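Long-range contacts in histidine kinase (Methanosarcina mazei, PDB 3LIA), which probably acts as a membrane-bound sensor kinase that phosphorylates a protein histidine with ATP, this chain being its Cache-type sensing part: residues Asp98-Phe103 with Val120-Ser125; Ile148-Tyr153 with Gly168-Leu173; Glu221-Ala226 with Val249-Glu254. All blocks are in the same frame, centred on the assembly; numbering follows the deposited sequence.

Interaction 1 (Asp98-Phe103 with Val120-Ser125); sequences DSTGRF and VHYDSS. With SO4 (sulfate ion), chain E; SO4 (sulfate ion), chain D.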
loop_
_atom_site.group_PDB
_atom_site.type_symbol
_atom_site.label_atom_id
_atom_site.label_comp_id
_atom_site.label_asym_id
_atom_site.label_seq_id
_atom_site.Cartn_x
_atom_site.Cartn_y
_atom_site.Cartn_z
ATOM N N ASP A 98 -6.255 -12.565 21.532
ATOM C CA ASP A 98 -5.538 -13.839 21.517
ATOM C C ASP A 98 -5.119 -14.133 22.918
ATOM O O ASP A 98 -5.668 -13.507 23.889
ATOM C CB ASP A 98 -4.337 -13.794 20.570
ATOM C CG ASP A 98 -3.302 -12.699 20.912
ATOM O OD1 ASP A 98 -3.162 -12.234 22.083
ATOM O OD2 ASP A 98 -2.554 -12.331 19.974
ATOM N N SER A 99 -4.186 -15.089 23.062
ATOM C CA SER A 99 -3.826 -15.559 24.368
ATOM C C SER A 99 -3.004 -14.547 25.142
ATOM O O SER A 99 -2.831 -14.703 26.353
ATOM C CB SER A 99 -3.074 -16.884 24.272
ATOM O OG SER A 99 -1.931 -16.654 23.452
ATOM N N THR A 100 -2.497 -13.492 24.501
ATOM C CA THR A 100 -1.799 -12.450 25.308
ATOM C C THR A 100 -2.770 -11.464 26.031
ATOM O O THR A 100 -2.426 -10.822 27.032
ATOM C CB THR A 100 -0.806 -11.616 24.457
ATOM O OG1 THR A 100 -1.541 -10.719 23.629
ATOM C CG2 THR A 100 0.063 -12.522 23.574
ATOM N N GLY A 101 -3.992 -11.301 25.532
ATOM C CA GLY A 101 -4.802 -10.199 26.051
ATOM C C GLY A 101 -4.327 -8.791 25.584
ATOM O O GLY A 101 -4.904 -7.807 25.919
ATOM N N ARG A 102 -3.299 -8.684 24.783
ATOM C CA ARG A 102 -2.973 -7.363 24.297
ATOM C C ARG A 102 -4.170 -6.836 23.438
ATOM O O ARG A 102 -4.941 -7.631 22.877
ATOM C CB ARG A 102 -1.806 -7.453 23.357
ATOM C CG ARG A 102 -0.432 -7.664 24.024
ATOM C CD ARG A 102 0.406 -6.717 23.188
ATOM N NE ARG A 102 1.507 -7.463 22.829
ATOM C CZ ARG A 102 2.452 -7.140 21.995
ATOM N NH1 ARG A 102 2.469 -6.015 21.270
ATOM N NH2 ARG A 102 3.396 -8.058 21.914
ATOM N N PHE A 103 -4.250 -5.515 23.318
ATOM C CA PHE A 103 -5.335 -4.915 22.554
ATOM C C PHE A 103 -4.856 -4.852 21.132
ATOM O O PHE A 103 -4.073 -4.008 20.795
ATOM C CB PHE A 103 -5.709 -3.558 23.097
ATOM C CG PHE A 103 -6.997 -3.010 22.538
ATOM C CD1 PHE A 103 -8.140 -3.844 22.393
ATOM C CD2 PHE A 103 -7.121 -1.646 22.249
ATOM C CE1 PHE A 103 -9.361 -3.324 21.949
ATOM C CE2 PHE A 103 -8.339 -1.155 21.745
ATOM C CZ PHE A 103 -9.450 -1.993 21.625
ATOM N N VAL A 120 -2.056 -10.650 13.990
ATOM C CA VAL A 120 -1.081 -11.721 14.162
ATOM C C VAL A 120 0.268 -11.204 13.706
ATOM O O VAL A 120 0.342 -10.260 12.886
ATOM C CB VAL A 120 -1.478 -12.961 13.304
ATOM C CG1 VAL A 120 -2.793 -13.575 13.814
ATOM C CG2 VAL A 120 -1.647 -12.581 11.853
ATOM N N HIS A 121 1.327 -11.789 14.232
ATOM C CA HIS A 121 2.711 -11.435 13.825
ATOM C C HIS A 121 3.112 -10.012 14.168
ATOM O O HIS A 121 3.952 -9.460 13.480
ATOM C CB HIS A 121 2.871 -11.563 12.324
ATOM C CG HIS A 121 2.621 -12.941 11.836
ATOM N ND1 HIS A 121 1.840 -13.205 10.729
ATOM C CD2 HIS A 121 2.974 -14.139 12.356
ATOM C CE1 HIS A 121 1.774 -14.516 10.554
ATOM N NE2 HIS A 121 2.451 -15.102 11.525
ATOM N N TYR A 122 2.431 -9.379 15.125
ATOM C CA TYR A 122 2.806 -8.011 15.454
ATOM C C TYR A 122 4.230 -7.994 16.101
ATOM O O TYR A 122 4.888 -6.935 16.119
ATOM C CB TYR A 122 1.776 -7.382 16.381
ATOM C CG TYR A 122 1.151 -8.359 17.446
ATOM C CD1 TYR A 122 1.774 -8.558 18.679
ATOM C CD2 TYR A 122 -0.024 -9.053 17.204
ATOM C CE1 TYR A 122 1.267 -9.425 19.652
ATOM C CE2 TYR A 122 -0.541 -9.953 18.168
ATOM C CZ TYR A 122 0.081 -10.107 19.388
ATOM O OH TYR A 122 -0.394 -10.951 20.376
ATOM N N ASP A 123 4.674 -9.110 16.690
ATOM C CA ASP A 123 6.023 -9.107 17.266
ATOM C C ASP A 123 7.098 -9.222 16.197
ATOM O O ASP A 123 8.255 -9.111 16.527
ATOM C CB ASP A 123 6.269 -10.208 18.300
ATOM C CG ASP A 123 5.534 -9.962 19.608
ATOM O OD1 ASP A 123 5.109 -8.799 19.909
ATOM O OD2 ASP A 123 5.376 -10.970 20.343
ATOM N N SER A 124 6.754 -9.413 14.926
ATOM C CA SER A 124 7.808 -9.628 13.935
ATOM C C SER A 124 7.538 -8.982 12.592
ATOM O O SER A 124 8.440 -8.748 11.806
ATOM C CB SER A 124 8.064 -11.130 13.762
ATOM O OG SER A 124 6.958 -11.758 13.124
ATOM N N SER A 125 6.299 -8.686 12.290
ATOM C CA SER A 125 6.006 -8.197 10.963
ATOM C C SER A 125 6.157 -6.657 10.826
ATOM O O SER A 125 5.878 -5.909 11.752
ATOM C CB SER A 125 4.587 -8.618 10.627
ATOM O OG SER A 125 4.436 -8.837 9.282
HETATM S S SO4 E . -2.950 -17.493 20.291
HETATM O O1 SO4 E . -2.700 -17.400 18.850
HETATM O O2 SO4 E . -2.420 -16.397 21.069
HETATM O O3 SO4 E . -2.295 -18.711 20.745
HETATM O O4 SO4 E . -4.419 -17.544 20.495
HETATM S S SO4 D . 5.581 -14.029 15.495
HETATM O O1 SO4 D . 5.842 -12.656 15.116
HETATM O O2 SO4 D . 4.999 -14.086 16.836
HETATM O O3 SO4 D . 6.837 -14.776 15.475
HETATM O O4 SO4 D . 4.651 -14.622 14.531
#
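Tyr122 and Asp98 form the shortest bond between the two loops: the phenol OH donates to Asp98 OD2 at 2.6 Å, meeting the syn lone pair of that oxygen and lying with it near the plane of the ring. Both loops belong to the Cache domain, and the first holds a type I beta turn from Asp98 to Gly101, overlaid by an Asx turn at Asp98 and followed by an ST turn from Thr100 to Arg102. A carboxylate suits its first position because the two oxygens divide the work. While OD2 faces Tyr122, Asp98 OD1 accepts from Thr100 OG1 at 2.7 Å and, from above the carboxylate plane, from Thr100 N at 2.8 Å. Asp98 CG sits between its own backbone N and carbonyl carbon (chi1 59°), which folds OD1 back over the turn. Thr100 OG1 in its turn accepts from Arg102 N at 2.9 Å. With an alanine here instead of Asp98, the Tyr122 hydroxyl would probably lose its acceptor and Thr100 would be freer to turn.

The second polar link is a salt bridge: Arg102 NH2 donates to the syn lone pair of Asp123 OD1 at 2.7 Å. It is bent, with 140° at the hydrogen, and the oxygen lies somewhat out of the guanidinium plane. Arg102 NH1 is held separately by the carbonyl of Tyr79, so the group is fixed from two directions, the long side chain reaching both the end of strand 74-79 and the loop 120-125.

Farther out, Ser99 N donates to a sulfate, probably from the crystallisation liquor. Tyr122 also packs against Tyr127 and Tyr128 of helix 126-134. Its ring stands steeply to the guanidinium of Arg102, the planes 69° apart, and places CE1 3.4 Å above the centre of that group's face.

Interaction 2 (Ile148-Tyr153 with Gly168-Leu173); sequences IFMVSY and GVDVPL. With BTB (2-[bis-(2-hydroxy-ethyl)-amino]-2-hydroxymethyl-propane-1,3-diol), chain C.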
loop_
_atom_site.group_PDB
_atom_site.type_symbol
_atom_site.label_atom_id
_atom_site.label_comp_id
_atom_site.label_asym_id
_atom_site.label_seq_id
_atom_site.Cartn_x
_atom_site.Cartn_y
_atom_site.Cartn_z
ATOM N N ILE A 148 -6.792 -11.771 -0.752
ATOM C CA ILE A 148 -7.045 -10.355 -1.104
ATOM C C ILE A 148 -5.696 -9.670 -1.341
ATOM O O ILE A 148 -4.820 -9.793 -0.515
ATOM C CB ILE A 148 -7.785 -9.578 0.019
ATOM C CG1 ILE A 148 -9.230 -10.177 0.327
ATOM C CG2 ILE A 148 -7.819 -8.009 -0.340
ATOM C CD1 ILE A 148 -10.214 -10.334 -0.925
ATOM N N PHE A 149 -5.543 -8.999 -2.468
ATOM C CA PHE A 149 -4.296 -8.298 -2.830
ATOM C C PHE A 149 -4.374 -6.885 -2.209
ATOM O O PHE A 149 -5.291 -6.126 -2.484
ATOM C CB PHE A 149 -4.179 -8.171 -4.358
ATOM C CG PHE A 149 -2.811 -7.585 -4.832
ATOM C CD1 PHE A 149 -1.595 -8.106 -4.357
ATOM C CD2 PHE A 149 -2.797 -6.558 -5.780
ATOM C CE1 PHE A 149 -0.357 -7.578 -4.788
ATOM C CE2 PHE A 149 -1.583 -6.039 -6.265
ATOM C CZ PHE A 149 -0.344 -6.550 -5.764
ATOM N N MET A 150 -3.381 -6.513 -1.436
ATOM C CA MET A 150 -3.525 -5.274 -0.675
ATOM C C MET A 150 -2.204 -4.680 -0.190
ATOM O O MET A 150 -1.140 -5.286 -0.254
ATOM C CB MET A 150 -4.438 -5.573 0.544
ATOM C CG MET A 150 -3.689 -6.429 1.544
ATOM S SD MET A 150 -4.668 -6.773 3.091
ATOM C CE MET A 150 -5.751 -7.906 2.437
ATOM N N VAL A 151 -2.302 -3.500 0.392
ATOM C CA VAL A 151 -1.204 -2.963 1.155
ATOM C C VAL A 151 -1.767 -2.417 2.462
ATOM O O VAL A 151 -2.992 -2.197 2.631
ATOM C CB VAL A 151 -0.497 -1.710 0.475
ATOM C CG1 VAL A 151 0.469 -2.125 -0.722
ATOM C CG2 VAL A 151 -1.540 -0.598 0.110
ATOM N N SER A 152 -0.840 -2.147 3.369
ATOM C CA SER A 152 -1.205 -1.762 4.698
ATOM C C SER A 152 -0.504 -0.447 5.030
ATOM O O SER A 152 0.703 -0.338 4.784
ATOM C CB SER A 152 -0.687 -2.844 5.641
ATOM O OG SER A 152 -0.984 -2.445 6.977
ATOM N N TYR A 153 -1.240 0.515 5.575
ATOM C CA TYR A 153 -0.643 1.824 6.026
ATOM C C TYR A 153 -0.659 1.859 7.539
ATOM O O TYR A 153 -1.707 1.597 8.144
ATOM C CB TYR A 153 -1.532 3.017 5.594
ATOM C CG TYR A 153 -1.707 3.279 4.101
ATOM C CD1 TYR A 153 -1.124 4.431 3.502
ATOM C CD2 TYR A 153 -2.465 2.421 3.285
ATOM C CE1 TYR A 153 -1.258 4.700 2.098
ATOM C CE2 TYR A 153 -2.620 2.690 1.851
ATOM C CZ TYR A 153 -2.000 3.824 1.306
ATOM O OH TYR A 153 -2.109 4.081 -0.004
ATOM N N GLY A 168 -3.700 1.383 11.998
ATOM C CA GLY A 168 -3.421 0.970 10.586
ATOM C C GLY A 168 -4.690 0.781 9.768
ATOM O O GLY A 168 -5.782 0.622 10.352
ATOM N N VAL A 169 -4.565 0.802 8.434
ATOM C CA VAL A 169 -5.686 0.491 7.574
ATOM C C VAL A 169 -5.149 -0.403 6.461
ATOM O O VAL A 169 -3.948 -0.251 6.001
ATOM C CB VAL A 169 -6.389 1.727 7.008
ATOM C CG1 VAL A 169 -6.967 2.636 8.149
ATOM C CG2 VAL A 169 -5.408 2.522 6.068
ATOM N N ASP A 170 -5.970 -1.389 6.096
ATOM C CA ASP A 170 -5.584 -2.311 5.040
ATOM C C ASP A 170 -6.325 -1.857 3.805
ATOM O O ASP A 170 -7.526 -1.606 3.887
ATOM C CB ASP A 170 -6.042 -3.732 5.387
ATOM C CG ASP A 170 -5.006 -4.479 6.244
ATOM O OD1 ASP A 170 -3.890 -3.993 6.426
ATOM O OD2 ASP A 170 -5.264 -5.590 6.695
ATOM N N VAL A 171 -5.641 -1.774 2.678
ATOM C CA VAL A 171 -6.277 -1.163 1.494
ATOM C C VAL A 171 -6.217 -2.119 0.307
ATOM O O VAL A 171 -5.173 -2.346 -0.226
ATOM C CB VAL A 171 -5.511 0.151 1.125
ATOM C CG1 VAL A 171 -6.044 0.757 -0.204
ATOM C CG2 VAL A 171 -5.548 1.166 2.305
ATOM N N PRO A 172 -7.356 -2.653 -0.143
ATOM C CA PRO A 172 -7.200 -3.575 -1.280
ATOM C C PRO A 172 -6.797 -2.881 -2.603
ATOM O O PRO A 172 -7.151 -1.734 -2.814
ATOM C CB PRO A 172 -8.578 -4.187 -1.421
ATOM C CG PRO A 172 -9.521 -3.258 -0.746
ATOM C CD PRO A 172 -8.757 -2.527 0.320
ATOM N N LEU A 173 -6.130 -3.591 -3.495
ATOM C CA LEU A 173 -5.550 -2.930 -4.656
ATOM C C LEU A 173 -6.145 -3.395 -5.967
ATOM O O LEU A 173 -5.686 -3.020 -7.069
ATOM C CB LEU A 173 -4.051 -3.055 -4.631
ATOM C CG LEU A 173 -3.404 -2.231 -3.467
ATOM C CD1 LEU A 173 -1.923 -2.494 -3.414
ATOM C CD2 LEU A 173 -3.642 -0.730 -3.658
HETATM C C1 BTB C . -1.400 -9.702 10.448
HETATM O O1 BTB C . -2.716 -9.740 11.118
HETATM C C2 BTB C . -1.541 -9.260 8.960
HETATM C C3 BTB C . -1.937 -10.385 8.048
HETATM O O3 BTB C . -1.011 -11.363 8.337
HETATM C C4 BTB C . -0.153 -8.807 8.516
HETATM O O4 BTB C . -0.239 -8.784 7.081
HETATM N N BTB C . -2.501 -8.180 8.742
HETATM C C5 BTB C . -3.922 -8.542 8.557
HETATM C C6 BTB C . -4.134 -8.737 7.080
HETATM O O6 BTB C . -3.565 -7.592 6.425
HETATM C C7 BTB C . -2.366 -7.106 9.776
HETATM C C8 BTB C . -2.826 -5.705 9.279
HETATM O O8 BTB C . -2.214 -5.356 8.048
#
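Ser152 and Asp170, neighbours across a non-hydrogen-bonded antiparallel pair, form a polar patch on a largely apolar pair of strand segments and meet a bound bis-tris molecule there. Asp170 takes one ligand hydroxyl on each oxygen: O8 of the ligand donates to OD1 at 2.7 Å and O6 to OD2 at 2.6 Å. Ser152 OG adds at best a weak bond to O8, its stronger partner being Asp154. Met150 SD, on the same face, lies 3.6 Å from ligand O6. Bis-tris is probably a crystallisation additive, but its place is consistent with the ligand pocket of other Cache sensors.

Val151 and Val171 form a hydrogen-bonded pair, Val171 N reaching Val151 O at 2.7 Å, and Tyr153 pairs likewise with Val169. Beyond them Leu173 N bonds to Phe149 O. Gly168 fits where its CA comes 3.0 Å from Tyr153 O, since a side chain would press on that carbonyl.

Valines and the ring of Tyr153 fill the other face. Val171 CG2, anti to its carbonyl carbon, is brought against Tyr153 CE2 at 3.3 Å, a tight contact. Val151 CG1 meets Leu173 CD1 at 3.6 Å, the two side chains crossing nearly at a right angle.

Tyr153 and Val171 also rest on the long helix 13-49, while strand 74-79 pairs with the outer edge of 162-172 and strand 143-145 with that of 148-159, so this hairpin lies inside the sheet.

Interaction 3 (Glu221-Ala226 with Val249-Glu254); sequences EEIKNA and VIMFYE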
loop_
_atom_site.group_PDB
_atom_site.type_symbol
_atom_site.label_atom_id
_atom_site.label_comp_id
_atom_site.label_asym_id
_atom_site.label_seq_id
_atom_site.Cartn_x
_atom_site.Cartn_y
_atom_site.Cartn_z
ATOM N N GLU A 221 18.896 -4.904 -18.926
ATOM C CA GLU A 221 19.530 -3.761 -18.307
ATOM C C GLU A 221 18.642 -2.527 -18.085
ATOM O O GLU A 221 18.637 -1.940 -16.977
ATOM C CB GLU A 221 20.687 -3.362 -19.180
ATOM C CG GLU A 221 21.489 -2.247 -18.596
ATOM C CD GLU A 221 22.154 -2.684 -17.337
ATOM O OE1 GLU A 221 22.089 -3.910 -17.033
ATOM O OE2 GLU A 221 22.742 -1.798 -16.660
ATOM N N GLU A 222 17.941 -2.108 -19.141
ATOM C CA GLU A 222 17.106 -0.934 -19.070
ATOM C C GLU A 222 15.992 -1.072 -17.994
ATOM O O GLU A 222 15.654 -0.089 -17.359
ATOM C CB GLU A 222 16.492 -0.570 -20.416
ATOM C CG GLU A 222 17.482 -0.075 -21.469
ATOM C CD GLU A 222 18.320 -1.195 -22.058
ATOM O OE1 GLU A 222 18.010 -2.386 -21.890
ATOM O OE2 GLU A 222 19.324 -0.885 -22.719
ATOM N N ILE A 223 15.470 -2.280 -17.790
ATOM C CA ILE A 223 14.329 -2.512 -16.881
ATOM C C ILE A 223 14.822 -2.502 -15.447
ATOM O O ILE A 223 14.243 -1.813 -14.592
ATOM C CB ILE A 223 13.595 -3.804 -17.260
ATOM C CG1 ILE A 223 13.108 -3.671 -18.711
ATOM C CG2 ILE A 223 12.386 -4.140 -16.287
ATOM C CD1 ILE A 223 12.249 -4.855 -19.210
ATOM N N LYS A 224 15.937 -3.202 -15.209
ATOM C CA LYS A 224 16.700 -3.039 -13.953
ATOM C C LYS A 224 17.063 -1.588 -13.569
ATOM O O LYS A 224 17.049 -1.240 -12.378
ATOM C CB LYS A 224 17.960 -3.910 -13.956
ATOM C CG LYS A 224 17.637 -5.333 -14.187
ATOM C CD LYS A 224 18.580 -6.268 -13.457
ATOM C CE LYS A 224 17.875 -7.582 -13.101
ATOM N NZ LYS A 224 17.894 -7.815 -11.575
ATOM N N ASN A 225 17.397 -0.758 -14.573
ATOM C CA ASN A 225 17.702 0.644 -14.365
ATOM C C ASN A 225 16.423 1.456 -13.978
ATOM O O ASN A 225 16.453 2.378 -13.142
ATOM C CB ASN A 225 18.269 1.239 -15.669
ATOM C CG ASN A 225 19.706 0.725 -15.993
ATOM O OD1 ASN A 225 20.353 0.067 -15.162
ATOM N ND2 ASN A 225 20.190 1.031 -17.198
ATOM N N ALA A 226 15.315 1.117 -14.628
ATOM C CA ALA A 226 14.035 1.729 -14.281
ATOM C C ALA A 226 13.715 1.349 -12.825
ATOM O O ALA A 226 13.317 2.189 -12.029
ATOM C CB ALA A 226 12.911 1.255 -15.270
ATOM N N VAL A 249 10.096 -0.185 -27.396
ATOM C CA VAL A 249 9.105 0.577 -26.649
ATOM C C VAL A 249 9.846 1.596 -25.762
ATOM O O VAL A 249 11.029 1.401 -25.387
ATOM C CB VAL A 249 8.204 -0.351 -25.785
ATOM C CG1 VAL A 249 7.354 -1.254 -26.692
ATOM C CG2 VAL A 249 9.073 -1.229 -24.829
ATOM N N ILE A 250 9.166 2.690 -25.448
ATOM C CA ILE A 250 9.677 3.585 -24.441
ATOM C C ILE A 250 8.836 3.364 -23.146
ATOM O O ILE A 250 7.594 3.370 -23.179
ATOM C CB ILE A 250 9.589 5.053 -24.860
ATOM C CG1 ILE A 250 10.125 5.261 -26.308
ATOM C CG2 ILE A 250 10.353 5.939 -23.841
ATOM C CD1 ILE A 250 11.617 4.835 -26.428
ATOM N N MET A 251 9.526 3.147 -22.035
ATOM C CA MET A 251 8.841 2.898 -20.761
ATOM C C MET A 251 9.074 4.155 -19.890
ATOM O O MET A 251 10.219 4.452 -19.477
ATOM C CB MET A 251 9.356 1.586 -20.119
ATOM C CG MET A 251 8.905 1.415 -18.698
ATOM S SD MET A 251 9.800 0.114 -17.790
ATOM C CE MET A 251 9.610 -1.233 -18.972
ATOM N N PHE A 252 8.001 4.925 -19.734
ATOM C CA PHE A 252 7.968 6.122 -18.890
ATOM C C PHE A 252 7.445 5.745 -17.487
ATOM O O PHE A 252 6.382 5.093 -17.362
ATOM C CB PHE A 252 6.974 7.101 -19.472
ATOM C CG PHE A 252 7.309 7.559 -20.907
ATOM C CD1 PHE A 252 8.108 8.646 -21.123
ATOM C CD2 PHE A 252 6.802 6.886 -22.003
ATOM C CE1 PHE A 252 8.401 9.063 -22.433
ATOM C CE2 PHE A 252 7.056 7.314 -23.274
ATOM C CZ PHE A 252 7.858 8.378 -23.492
ATOM N N TYR A 253 8.140 6.200 -16.451
ATOM C CA TYR A 253 7.721 5.908 -15.053
ATOM C C TYR A 253 7.851 7.194 -14.216
ATOM O O TYR A 253 8.859 7.945 -14.366
ATOM C CB TYR A 253 8.536 4.786 -14.476
ATOM C CG TYR A 253 10.017 4.959 -14.684
ATOM C CD1 TYR A 253 10.813 5.595 -13.705
ATOM C CD2 TYR A 253 10.641 4.512 -15.854
ATOM C CE1 TYR A 253 12.165 5.752 -13.855
ATOM C CE2 TYR A 253 12.008 4.672 -16.014
ATOM C CZ TYR A 253 12.758 5.289 -15.014
ATOM O OH TYR A 253 14.100 5.466 -15.179
ATOM N N GLU A 254 6.814 7.467 -13.402
ATOM C CA GLU A 254 6.759 8.716 -12.613
ATOM C C GLU A 254 6.346 8.349 -11.198
ATOM O O GLU A 254 5.491 7.477 -11.021
ATOM C CB GLU A 254 5.719 9.678 -13.245
ATOM C CG GLU A 254 6.248 10.501 -14.473
ATOM C CD GLU A 254 7.565 11.236 -14.192
ATOM O OE1 GLU A 254 7.798 11.657 -13.047
ATOM O OE2 GLU A 254 8.396 11.395 -15.128
#
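Ile223 is the first residue of the helical segment to reach the strand, its CG1 approaching Met251 CE at 4.3 Å. The contact is loose but wholly apolar, and a branched aliphatic residue suits it, because Ile223 also touches Ile240 of strand 236-242 and Leu215 and Phe218 in the loop before the helix. Lys224 takes no part in the contact; its ammonium bonds to the carbonyl of Ser216. Here the fold becomes plain: helix 221-231 lies along one face of a four-stranded antiparallel sheet, in the PAS-like manner of Cache modules, and strand 247-256 is one of the two inner strands. The short helix and strand segments run almost parallel, at 9° to each other, with their axes 10.5 Å apart. From the other face of the sheet Ile250 and Phe252 touch helix 13-49, so successive strand residues serve two helices.

Beyond Asn225 comes Ala226, whose CB points toward the strand. Its methyl is small enough to let Tyr253 come close: Ala226 CB is 3.6 Å from Tyr253 CE2. The same methyl stands 4.2 Å from Met251 SD, so it touches both the thioether and the ring, which approach it roughly at right angles. Met251 CG lies anti to its backbone N (chi1 168°), which carries the chain out toward the helix, and the bend at chi3 turns CE toward Ile223. Over one face of the Tyr253 ring, off toward its rim, lies Ala226 O, 4.1 Å above the plane. The hydroxyl of Tyr253 passes alongside the helix backbone, with Tyr253 OH 3.8 Å from Ala226 CA, and finds its hydrogen-bonding partner one turn later, in the carboxylate of Asp229.

In the fold
The three contacts follow one another along the chain and share no strand or helix at their segments. Interaction 2 is the central one, its centre about 6 Å from the centre of the chain, and relies on main-chain pairing within a sheet. Interactions 1 and 3 lie on opposite sides of that centre, their own centres about 41 Å apart. Interaction 1, partly exposed and between loops, depends on charges and hydroxyls; interaction 3, buried between helix and sheet, has no hydrogen bond across it. Bis-tris connects the first two, bonding to Val120 N as well as Asp170, while helix 13-49 touches the strands of interactions 2 and 3.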